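Local structure of putative peptidase M23 (2HSI) at residues D217-L229 with N263-F276. The protein is a putative M23-family peptidase that binds a zinc ion and probably acts as a metalloendopeptidase. Numbering follows the deposited sequence.
Sequences DHGQGFISMFCHL and NVSLNDARVDPAIF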
ATOM      1  N   ASP A 217      -5.149   1.412   6.965  1.00 14.73           N
ATOM      2  CA  ASP A 217      -5.319   2.530   6.042  1.00 17.23           C
ATOM      3  C   ASP A 217      -4.478   3.729   6.506  1.00 16.83           C
ATOM      4  O   ASP A 217      -4.825   4.395   7.469  1.00 15.37           O
ATOM      5  CB  ASP A 217      -6.814   2.863   5.924  1.00 16.41           C
ATOM      6  CG  ASP A 217      -7.100   4.090   5.066  1.00 17.67           C
ATOM      7  OD1 ASP A 217      -6.270   4.438   4.212  1.00 17.87           O
ATOM      8  OD2 ASP A 217      -8.182   4.702   5.242  1.00 16.59           O
ATOM      9  N   HIS A 218      -3.381   4.006   5.806  1.00 16.62           N
ATOM     10  CA  HIS A 218      -2.557   5.178   6.133  1.00 17.66           C
ATOM     11  C   HIS A 218      -3.164   6.489   5.631  1.00 17.54           C
ATOM     12  O   HIS A 218      -2.696   7.553   5.997  1.00 14.81           O
ATOM     13  CB  HIS A 218      -1.108   5.014   5.642  1.00 12.86           C
ATOM     14  CG  HIS A 218      -0.501   3.693   6.001  1.00 17.42           C
ATOM     15  ND1 HIS A 218      -0.293   3.301   7.305  1.00 15.01           N
ATOM     16  CD2 HIS A 218      -0.076   2.666   5.227  1.00 18.95           C
ATOM     17  CE1 HIS A 218       0.225   2.085   7.321  1.00 15.91           C
ATOM     18  NE2 HIS A 218       0.379   1.683   6.071  1.00 19.01           N
ATOM     19  N   GLY A 219      -4.183   6.394   4.777  1.00 15.85           N
ATOM     20  CA  GLY A 219      -4.899   7.550   4.249  1.00 12.88           C
ATOM     21  C   GLY A 219      -4.770   7.667   2.737  1.00 18.64           C
ATOM     22  O   GLY A 219      -3.724   7.355   2.171  1.00 13.40           O
ATOM     23  N   GLN A 220      -5.847   8.110   2.091  1.00 15.23           N
ATOM     24  CA  GLN A 220      -5.880   8.374   0.639  1.00 15.40           C
ATOM     25  C   GLN A 220      -5.379   7.198  -0.204  1.00 16.14           C
ATOM     26  O   GLN A 220      -4.544   7.357  -1.098  1.00 16.38           O
ATOM     27  CB  GLN A 220      -5.152   9.686   0.277  1.00 15.79           C
ATOM     28  CG  GLN A 220      -5.820  10.941   0.834  1.00 16.83           C
ATOM     29  CD  GLN A 220      -5.314  12.225   0.204  1.00 18.78           C
ATOM     30  OE1 GLN A 220      -4.900  12.255  -0.956  1.00 14.03           O
ATOM     31  NE2 GLN A 220      -5.378  13.308   0.966  1.00 22.29           N
ATOM     32  N   GLY A 221      -5.902   6.025   0.116  1.00 16.29           N
ATOM     33  CA  GLY A 221      -5.615   4.800  -0.617  1.00 15.92           C
ATOM     34  C   GLY A 221      -4.284   4.134  -0.333  1.00 18.19           C
ATOM     35  O   GLY A 221      -4.008   3.062  -0.876  1.00 14.02           O
ATOM     36  N   PHE A 222      -3.454   4.777   0.494  1.00 14.31           N
ATOM     37  CA  PHE A 222      -2.143   4.264   0.873  1.00 14.13           C
ATOM     38  C   PHE A 222      -2.378   3.267   1.993  1.00 19.15           C
ATOM     39  O   PHE A 222      -2.705   3.652   3.110  1.00 14.53           O
ATOM     40  CB  PHE A 222      -1.262   5.421   1.356  1.00 16.08           C
ATOM     41  CG  PHE A 222       0.182   5.063   1.618  1.00 17.02           C
ATOM     42  CD1 PHE A 222       0.829   4.055   0.910  1.00 14.02           C
ATOM     43  CD2 PHE A 222       0.925   5.814   2.542  1.00 17.94           C
ATOM     44  CE1 PHE A 222       2.175   3.775   1.139  1.00 17.60           C
ATOM     45  CE2 PHE A 222       2.268   5.541   2.782  1.00 21.81           C
ATOM     46  CZ  PHE A 222       2.896   4.525   2.080  1.00 19.46           C
ATOM     47  N   ILE A 223      -2.231   1.984   1.680  1.00 13.86           N
ATOM     48  CA  ILE A 223      -2.713   0.905   2.566  1.00 15.14           C
ATOM     49  C   ILE A 223      -1.653  -0.194   2.744  1.00 20.13           C
ATOM     50  O   ILE A 223      -1.069  -0.669   1.755  1.00 20.53           O
ATOM     51  CB  ILE A 223      -4.061   0.321   2.019  1.00 16.08           C
ATOM     52  CG1 ILE A 223      -5.207   1.348   2.180  1.00 15.56           C
ATOM     53  CG2 ILE A 223      -4.436  -1.045   2.687  1.00 15.95           C
ATOM     54  CD1 ILE A 223      -6.434   1.085   1.335  1.00 16.26           C
ATOM     55  N   SER A 224      -1.402  -0.593   3.995  1.00 16.14           N
ATOM     56  CA  SER A 224      -0.618  -1.802   4.278  1.00 18.57           C
ATOM     57  C   SER A 224      -1.539  -2.974   4.601  1.00 18.12           C
ATOM     58  O   SER A 224      -2.544  -2.819   5.298  1.00 16.13           O
ATOM     59  CB  SER A 224       0.354  -1.598   5.441  1.00 18.62           C
ATOM     60  OG  SER A 224       1.439  -0.764   5.066  1.00 20.83           O
ATOM     61  N   MET A 225      -1.186  -4.143   4.085  1.00 16.28           N
ATOM     62  CA  MET A 225      -1.883  -5.377   4.428  1.00 16.96           C
ATOM     63  C   MET A 225      -0.853  -6.365   4.960  1.00 19.95           C
ATOM     64  O   MET A 225       0.278  -6.426   4.455  1.00 20.98           O
ATOM     65  CB  MET A 225      -2.632  -5.934   3.211  1.00 19.64           C
ATOM     66  CG  MET A 225      -3.364  -7.277   3.430  1.00 18.35           C
ATOM     67  SD  MET A 225      -2.273  -8.720   3.313  1.00 23.71           S
ATOM     68  CE  MET A 225      -3.270  -9.803   2.283  1.00 25.64           C
ATOM     69  N   PHE A 226      -1.243  -7.121   5.989  1.00 18.25           N
ATOM     70  CA  PHE A 226      -0.408  -8.190   6.551  1.00 19.79           C
ATOM     71  C   PHE A 226      -1.239  -9.437   6.703  1.00 20.03           C
ATOM     72  O   PHE A 226      -2.342  -9.374   7.228  1.00 17.66           O
ATOM     73  CB  PHE A 226       0.151  -7.793   7.918  1.00 20.68           C
ATOM     74  CG  PHE A 226       0.950  -6.539   7.890  1.00 24.34           C
ATOM     75  CD1 PHE A 226       2.302  -6.579   7.589  1.00 29.06           C
ATOM     76  CD2 PHE A 226       0.348  -5.312   8.128  1.00 24.80           C
ATOM     77  CE1 PHE A 226       3.040  -5.423   7.541  1.00 32.33           C
ATOM     78  CE2 PHE A 226       1.093  -4.144   8.071  1.00 33.38           C
ATOM     79  CZ  PHE A 226       2.436  -4.203   7.784  1.00 24.20           C
ATOM     80  N   CYS A 227      -0.706 -10.573   6.266  1.00 20.60           N
ATOM     81  CA  CYS A 227      -1.452 -11.821   6.339  1.00 17.73           C
ATOM     82  C   CYS A 227      -0.623 -12.972   6.920  1.00 20.35           C
ATOM     83  O   CYS A 227       0.571 -12.810   7.190  1.00 20.99           O
ATOM     84  CB  CYS A 227      -2.051 -12.173   4.982  1.00 20.65           C
ATOM     85  SG  CYS A 227      -0.835 -12.393   3.680  1.00 29.37           S
ATOM     86  N   HIS A 228      -1.293 -14.111   7.122  1.00 27.91           N
ATOM     87  CA  HIS A 228      -0.751 -15.311   7.794  1.00 27.33           C
ATOM     88  C   HIS A 228      -0.361 -15.093   9.259  1.00 22.96           C
ATOM     89  O   HIS A 228       0.468 -15.818   9.776  1.00 23.65           O
ATOM     90  CB  HIS A 228       0.437 -15.934   7.029  1.00 27.13           C
ATOM     91  CG  HIS A 228       0.188 -16.132   5.566  1.00 25.58           C
ATOM     92  ND1 HIS A 228      -0.734 -17.033   5.084  1.00 27.45           N
ATOM     93  CD2 HIS A 228       0.745 -15.546   4.480  1.00 38.86           C
ATOM     94  CE1 HIS A 228      -0.735 -16.997   3.762  1.00 29.25           C
ATOM     95  NE2 HIS A 228       0.155 -16.102   3.371  1.00 34.04           N
ATOM     96  N   LEU A 229      -0.966 -14.121   9.933  1.00 21.61           N
ATOM     97  CA  LEU A 229      -0.592 -13.807  11.329  1.00 21.06           C
ATOM     98  C   LEU A 229      -1.000 -14.933  12.282  1.00 22.74           C
ATOM     99  O   LEU A 229      -1.977 -15.623  12.030  1.00 23.56           O
ATOM    100  CB  LEU A 229      -1.232 -12.494  11.797  1.00 18.33           C
ATOM    101  CG  LEU A 229      -0.515 -11.185  11.430  1.00 21.27           C
ATOM    102  CD1 LEU A 229      -0.518 -10.947   9.942  1.00 26.64           C
ATOM    103  CD2 LEU A 229      -1.149  -9.999  12.130  1.00 23.87           C
ATOM    104  N   ASN A 263       1.886  -6.465   2.084  1.00 20.10           N
ATOM    105  CA  ASN A 263       1.460  -5.769   0.860  1.00 18.95           C
ATOM    106  C   ASN A 263       1.393  -4.280   1.097  1.00 20.34           C
ATOM    107  O   ASN A 263       0.975  -3.858   2.171  1.00 17.58           O
ATOM    108  CB  ASN A 263       0.066  -6.226   0.417  1.00 17.81           C
ATOM    109  CG  ASN A 263       0.055  -7.636  -0.131  1.00 26.25           C
ATOM    110  OD1 ASN A 263       1.001  -8.062  -0.787  1.00 24.93           O
ATOM    111  ND2 ASN A 263      -1.020  -8.366   0.131  1.00 40.31           N
ATOM    112  N   VAL A 264       1.792  -3.493   0.095  1.00 19.24           N
ATOM    113  CA  VAL A 264       1.552  -2.046   0.089  1.00 16.50           C
ATOM    114  C   VAL A 264       0.744  -1.708  -1.153  1.00 20.69           C
ATOM    115  O   VAL A 264       1.096  -2.116  -2.259  1.00 19.04           O
ATOM    116  CB  VAL A 264       2.855  -1.208   0.117  1.00 15.75           C
ATOM    117  CG1 VAL A 264       2.554   0.290  -0.118  1.00 17.10           C
ATOM    118  CG2 VAL A 264       3.580  -1.379   1.440  1.00 18.67           C
ATOM    119  N   SER A 265      -0.348  -0.977  -0.958  1.00 15.28           N
ATOM    120  CA  SER A 265      -1.209  -0.574  -2.049  1.00 17.59           C
ATOM    121  C   SER A 265      -1.294   0.951  -2.125  1.00 18.15           C
ATOM    122  O   SER A 265      -1.253   1.646  -1.105  1.00 16.46           O
ATOM    123  CB  SER A 265      -2.590  -1.199  -1.876  1.00 12.88           C
ATOM    124  OG  SER A 265      -3.442  -1.003  -3.001  1.00 18.18           O
ATOM    125  N   LEU A 266      -1.400   1.449  -3.351  1.00 17.39           N
ATOM    126  CA  LEU A 266      -1.667   2.858  -3.642  1.00 19.39           C
ATOM    127  C   LEU A 266      -2.632   2.859  -4.806  1.00 20.07           C
ATOM    128  O   LEU A 266      -2.412   2.143  -5.788  1.00 22.29           O
ATOM    129  CB  LEU A 266      -0.393   3.593  -4.071  1.00 16.33           C
ATOM    130  CG  LEU A 266       0.619   4.086  -3.033  1.00 20.63           C
ATOM    131  CD1 LEU A 266       1.946   4.371  -3.725  1.00 21.83           C
ATOM    132  CD2 LEU A 266       0.110   5.337  -2.331  1.00 17.49           C
ATOM    133  N   ASN A 267      -3.691   3.656  -4.700  1.00 14.84           N
ATOM    134  CA  ASN A 267      -4.756   3.736  -5.715  1.00 18.63           C
ATOM    135  C   ASN A 267      -5.193   2.380  -6.278  1.00 17.71           C
ATOM    136  O   ASN A 267      -5.304   2.211  -7.492  1.00 15.58           O
ATOM    137  CB  ASN A 267      -4.431   4.738  -6.855  1.00 16.12           C
ATOM    138  CG  ASN A 267      -3.050   4.534  -7.473  1.00 16.98           C
ATOM    139  OD1 ASN A 267      -2.075   5.143  -7.039  1.00 16.41           O
ATOM    140  ND2 ASN A 267      -2.955   3.648  -8.464  1.00 16.87           N
ATOM    141  N   ASP A 268      -5.421   1.422  -5.372  1.00 17.16           N
ATOM    142  CA  ASP A 268      -5.793   0.045  -5.729  1.00 18.73           C
ATOM    143  C   ASP A 268      -4.787  -0.655  -6.661  1.00 23.39           C
ATOM    144  O   ASP A 268      -5.171  -1.422  -7.559  1.00 20.00           O
ATOM    145  CB  ASP A 268      -7.223  -0.019  -6.282  1.00 15.88           C
ATOM    146  CG  ASP A 268      -7.796  -1.438  -6.311  1.00 20.86           C
ATOM    147  OD1 ASP A 268      -7.403  -2.275  -5.471  1.00 18.40           O
ATOM    148  OD2 ASP A 268      -8.651  -1.702  -7.187  1.00 21.08           O
ATOM    149  N   ALA A 269      -3.501  -0.373  -6.441  1.00 17.07           N
ATOM    150  CA  ALA A 269      -2.425  -1.051  -7.135  1.00 23.01           C
ATOM    151  C   ALA A 269      -1.409  -1.538  -6.112  1.00 22.61           C
ATOM    152  O   ALA A 269      -0.839  -0.727  -5.363  1.00 23.64           O
ATOM    153  CB  ALA A 269      -1.767  -0.112  -8.139  1.00 19.84           C
ATOM    154  N   ARG A 270      -1.190  -2.854  -6.063  1.00 19.90           N
ATOM    155  CA  ARG A 270      -0.119  -3.414  -5.228  1.00 21.24           C
ATOM    156  C   ARG A 270       1.240  -3.075  -5.810  1.00 23.88           C
ATOM    157  O   ARG A 270       1.524  -3.335  -6.990  1.00 22.98           O
ATOM    158  CB  ARG A 270      -0.244  -4.934  -5.029  1.00 18.74           C
ATOM    159  CG  ARG A 270      -1.014  -5.357  -3.776  1.00 28.64           C
ATOM    160  CD  ARG A 270      -2.466  -5.624  -4.093  1.00 36.82           C
ATOM    161  NE  ARG A 270      -3.241  -4.405  -4.033  1.00 33.01           N
ATOM    162  CZ  ARG A 270      -4.352  -4.160  -4.720  1.00 32.69           C
ATOM    163  NH1 ARG A 270      -4.871  -5.042  -5.563  1.00 31.50           N
ATOM    164  NH2 ARG A 270      -4.950  -3.005  -4.559  1.00 19.75           N
ATOM    165  N   VAL A 271       2.071  -2.474  -4.968  1.00 21.73           N
ATOM    166  CA  VAL A 271       3.382  -2.015  -5.375  1.00 21.56           C
ATOM    167  C   VAL A 271       4.451  -2.584  -4.454  1.00 17.95           C
ATOM    168  O   VAL A 271       4.138  -3.163  -3.406  1.00 24.65           O
ATOM    169  CB  VAL A 271       3.463  -0.459  -5.463  1.00 19.00           C
ATOM    170  CG1 VAL A 271       2.475   0.074  -6.504  1.00 17.86           C
ATOM    171  CG2 VAL A 271       3.253   0.196  -4.087  1.00 16.56           C
ATOM    172  N   ASP A 272       5.704  -2.448  -4.876  1.00 22.83           N
ATOM    173  CA  ASP A 272       6.857  -3.005  -4.181  1.00 24.20           C
ATOM    174  C   ASP A 272       7.118  -2.281  -2.861  1.00 19.00           C
ATOM    175  O   ASP A 272       7.543  -1.117  -2.857  1.00 23.30           O
ATOM    176  CB  ASP A 272       8.084  -2.912  -5.097  1.00 29.81           C
ATOM    177  CG  ASP A 272       9.311  -3.616  -4.539  1.00 31.48           C
ATOM    178  OD1 ASP A 272       9.264  -4.204  -3.436  1.00 31.02           O
ATOM    179  OD2 ASP A 272      10.346  -3.585  -5.234  1.00 28.25           O
ATOM    180  N   PRO A 273       6.886  -2.973  -1.731  1.00 21.42           N
ATOM    181  CA  PRO A 273       7.101  -2.353  -0.428  1.00 22.01           C
ATOM    182  C   PRO A 273       8.552  -1.935  -0.180  1.00 24.98           C
ATOM    183  O   PRO A 273       8.782  -1.044   0.631  1.00 23.77           O
ATOM    184  CB  PRO A 273       6.679  -3.457   0.550  1.00 21.61           C
ATOM    185  CG  PRO A 273       5.724  -4.287  -0.242  1.00 20.00           C
ATOM    186  CD  PRO A 273       6.394  -4.353  -1.575  1.00 18.00           C
ATOM    187  N   ALA A 274       9.504  -2.550  -0.896  1.00 23.67           N
ATOM    188  CA  ALA A 274      10.931  -2.211  -0.777  1.00 23.84           C
ATOM    189  C   ALA A 274      11.241  -0.754  -1.165  1.00 21.02           C
ATOM    190  O   ALA A 274      12.157  -0.159  -0.620  1.00 24.30           O
ATOM    191  CB  ALA A 274      11.800  -3.181  -1.578  1.00 23.54           C
ATOM    192  N   ILE A 275      10.459  -0.194  -2.089  1.00 19.47           N
ATOM    193  CA  ILE A 275      10.579   1.220  -2.494  1.00 26.97           C
ATOM    194  C   ILE A 275      10.446   2.152  -1.278  1.00 25.10           C
ATOM    195  O   ILE A 275      11.252   3.068  -1.080  1.00 21.91           O
ATOM    196  CB  ILE A 275       9.518   1.568  -3.583  1.00 23.21           C
ATOM    197  CG1 ILE A 275       9.795   0.783  -4.873  1.00 25.04           C
ATOM    198  CG2 ILE A 275       9.439   3.098  -3.867  1.00 21.14           C
ATOM    199  CD1 ILE A 275       8.686   0.861  -5.890  1.00 26.00           C
ATOM    200  N   PHE A 276       9.458   1.857  -0.435  1.00 23.90           N
ATOM    201  CA  PHE A 276       9.112   2.684   0.716  1.00 21.28           C
ATOM    202  C   PHE A 276      10.079   2.575   1.893  1.00 25.99           C
ATOM    203  O   PHE A 276      10.130   3.466   2.738  1.00 25.81           O
ATOM    204  CB  PHE A 276       7.684   2.351   1.169  1.00 24.11           C
ATOM    205  CG  PHE A 276       6.653   2.612   0.115  1.00 21.65           C
ATOM    206  CD1 PHE A 276       6.035   3.856   0.028  1.00 18.19           C
ATOM    207  CD2 PHE A 276       6.324   1.628  -0.813  1.00 20.25           C
ATOM    208  CE1 PHE A 276       5.095   4.113  -0.954  1.00 24.64           C
ATOM    209  CE2 PHE A 276       5.395   1.882  -1.801  1.00 23.37           C
ATOM    210  CZ  PHE A 276       4.776   3.126  -1.869  1.00 18.22           C
TER
HETATM  211  O   HOH W   1      -3.328   5.747  -2.877  1.00 15.15           O
HETATM  212  O   HOH W   2      -4.917   1.172  -2.403  1.00 15.21           O
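Ile223 and Ser265 form one hydrogen-bonded antiparallel pair and Met225 and Asn263 the next, a compact example of how two pairs set the register of neighbouring strands. Both pairs are bonded reciprocally, with Ser265 N 2.8 Å from Ile223 O, and their side chains share one face of the sheet. Ser224 and Val264 make the non-hydrogen-bonded pair between them and point to the other face.

Packing is tight around Phe222. With CG anti to the backbone N (chi1 -173°), the ring lies alongside Leu266, whose CD2 sits 3.6 Å from Phe222 CD1, and its edge meets Val264 CG1. Phe276, from the short helix, lies alongside but points the opposite way, Phe222 CE1 to Phe276 CE1 being 3.6 Å, an oblique pair with ring planes inclined at 34°. Next to this cluster His218 NE2 and Ser224 OG share a nearly straight hydrogen bond, Ser224 OG also bonding to Trp262 NE1, and His218 CD2 lies above one face of the Phe222 ring, toward its rim.

On the other face Met225 bends at chi2 (-81°), bringing SD and CE each 3.4 Å from Asn263 ND2. Asn263 OD1 is hydrogen-bonded to NE2 of His261, a zinc ligand, so this amide probably helps to orient a first-shell histidine.

Toward the hairpin turns the strands are joined through water instead. One water links Gln220 O to Asn267 N; a second donates to Gly221 O and accepts from Ser265 OG and Asp268 N. Ser265 OG also accepts from Arg270 NH2, which forms a salt bridge with Asp268; Gln220, Asp268 and Arg270 are partly exposed, and Asp268 OD2 has further salt bridges to Lys58 and Arg142.

Strand 222-229 runs between strands 213-219 and 260-266 in the M23 antiparallel sheet, with helix 127-141 packed against Met225 and Ser265 and helix 273-277 against Phe222.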